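Local coordinates for C protein alpha-antigen (Streptococcus agalactiae, PDB 1YWM) that may play a role in both virulence and immunity as a cell-wall-anchored surface protein, of which this chain is the N-terminal domain, at residues G88-T93 with V116-Y121. Sequence-based numbering, arbitrary orientation.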
# COMPACT_ATOMS: atom_id res chain seq x y z
N GLY A 88 -8.54 -7.14 -0.10
CA GLY A 88 -9.78 -7.04 0.63
C GLY A 88 -9.50 -6.78 2.10
O GLY A 88 -8.35 -6.48 2.50
N ARG A 89 -10.56 -6.87 2.89
CA ARG A 89 -10.51 -6.62 4.32
C ARG A 89 -10.05 -7.89 5.06
O ARG A 89 -10.36 -9.01 4.65
CB ARG A 89 -11.90 -6.20 4.83
CG ARG A 89 -11.88 -5.69 6.26
CD ARG A 89 -13.27 -5.51 6.88
NE ARG A 89 -13.44 -4.20 7.51
CZ ARG A 89 -13.56 -3.05 6.85
NH1 ARG A 89 -13.51 -3.04 5.52
NH2 ARG A 89 -13.73 -1.91 7.51
N ALA A 90 -9.31 -7.69 6.13
CA ALA A 90 -8.74 -8.80 6.89
C ALA A 90 -8.46 -8.24 8.28
O ALA A 90 -8.87 -7.11 8.59
CB ALA A 90 -7.47 -9.30 6.20
N SER A 91 -7.77 -9.01 9.11
CA SER A 91 -7.32 -8.47 10.37
C SER A 91 -5.87 -8.86 10.58
O SER A 91 -5.34 -9.82 9.95
CB SER A 91 -8.20 -8.98 11.54
OG SER A 91 -7.88 -10.34 11.82
N LEU A 92 -5.23 -8.04 11.42
CA LEU A 92 -3.84 -8.19 11.80
C LEU A 92 -3.85 -8.16 13.34
O LEU A 92 -4.43 -7.24 13.94
CB LEU A 92 -2.98 -7.05 11.21
CG LEU A 92 -1.55 -6.82 11.76
CD1 LEU A 92 -0.62 -8.08 11.73
CD2 LEU A 92 -0.86 -5.66 11.05
N THR A 93 -3.27 -9.19 13.96
CA THR A 93 -3.23 -9.25 15.42
C THR A 93 -1.80 -9.52 15.85
O THR A 93 -1.14 -10.31 15.23
CB THR A 93 -4.10 -10.40 15.92
OG1 THR A 93 -5.46 -10.19 15.52
CG2 THR A 93 -4.14 -10.41 17.48
N VAL A 116 -5.75 -5.06 14.97
CA VAL A 116 -5.73 -3.93 14.05
C VAL A 116 -6.60 -4.27 12.81
O VAL A 116 -6.42 -5.32 12.21
CB VAL A 116 -4.26 -3.61 13.57
CG1 VAL A 116 -4.18 -2.23 13.00
CG2 VAL A 116 -3.22 -3.74 14.74
N ALA A 117 -7.53 -3.40 12.44
CA ALA A 117 -8.24 -3.57 11.17
C ALA A 117 -7.20 -3.45 10.04
O ALA A 117 -6.28 -2.63 10.15
CB ALA A 117 -9.27 -2.47 11.01
N LEU A 118 -7.34 -4.28 9.01
CA LEU A 118 -6.34 -4.40 7.94
C LEU A 118 -7.03 -4.28 6.57
O LEU A 118 -8.04 -4.92 6.31
CB LEU A 118 -5.59 -5.74 8.01
CG LEU A 118 -4.65 -6.05 6.85
CD1 LEU A 118 -3.56 -4.93 6.82
CD2 LEU A 118 -4.01 -7.46 7.02
N THR A 119 -6.43 -3.47 5.70
CA THR A 119 -6.86 -3.39 4.31
C THR A 119 -5.74 -3.92 3.43
O THR A 119 -4.62 -3.40 3.49
CB THR A 119 -7.09 -1.90 3.97
OG1 THR A 119 -8.22 -1.42 4.69
CG2 THR A 119 -7.47 -1.73 2.44
N ILE A 120 -6.00 -4.94 2.63
CA ILE A 120 -4.96 -5.45 1.76
C ILE A 120 -5.29 -4.96 0.34
O ILE A 120 -6.42 -5.07 -0.11
CB ILE A 120 -4.90 -7.00 1.77
CG1 ILE A 120 -4.60 -7.53 3.20
CG2 ILE A 120 -3.83 -7.46 0.82
CD1 ILE A 120 -4.86 -9.03 3.32
N TYR A 121 -4.28 -4.45 -0.35
CA TYR A 121 -4.48 -3.97 -1.71
C TYR A 121 -3.29 -4.38 -2.53
O TYR A 121 -2.35 -4.97 -2.01
CB TYR A 121 -4.72 -2.46 -1.71
CG TYR A 121 -3.54 -1.57 -1.31
CD1 TYR A 121 -3.18 -1.40 0.03
CD2 TYR A 121 -2.82 -0.85 -2.28
CE1 TYR A 121 -2.12 -0.54 0.40
CE2 TYR A 121 -1.76 0.01 -1.92
CZ TYR A 121 -1.43 0.17 -0.59
OH TYR A 121 -0.40 1.00 -0.19
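G88, A90 and L92 pair with I120, L118 and V116 as two neighbouring antiparallel strands of the fibronectin-fold beta sandwich that precedes the three-helix bundle in this N-terminal domain. Each of these three hydrogen-bonded pairs contributes two backbone bonds, six in all. At the G88 end they are nearly straight: G88 N reaches I120 O at 3.0 Å with 172° at the hydrogen, and I120 N returns to G88 O at 2.8 Å. The middle pair is less straight, for L118 N approaches A90 O from above the carbonyl plane at 3.2 Å, with only 141° at the hydrogen. At the far end V116 N lies 2.7 Å from L92 O. Between the first two pairs, the CA of R89 makes a CH-O contact with L118 O, which also accepts the A90 amide. G88 adopts a backbone conformation that calls for glycine, set by the carbonyl of the residue before it.

The apolar packing lies on the face carrying A90, L92, V116, L118 and I120. Here the methyl of A90 packs against I120 CD1 and L118 CD2 together, the three methyls in mutual contact, while L92 and L118 stand alongside each other, CB to CB 4.3 Å. F71 of strand 66-73 touches both leucines. R89 and T119 lie on the other face, and strand 40-44 hydrogen-bonds the edge of 116-121 that faces away from 88-93, A41 to A117 and T119, and I43 to T119. In I120, CG1 lies beside the backbone N (chi1 -60°), and the chain then extends at chi2 to carry CD1 to 3.9 Å from A90 CB.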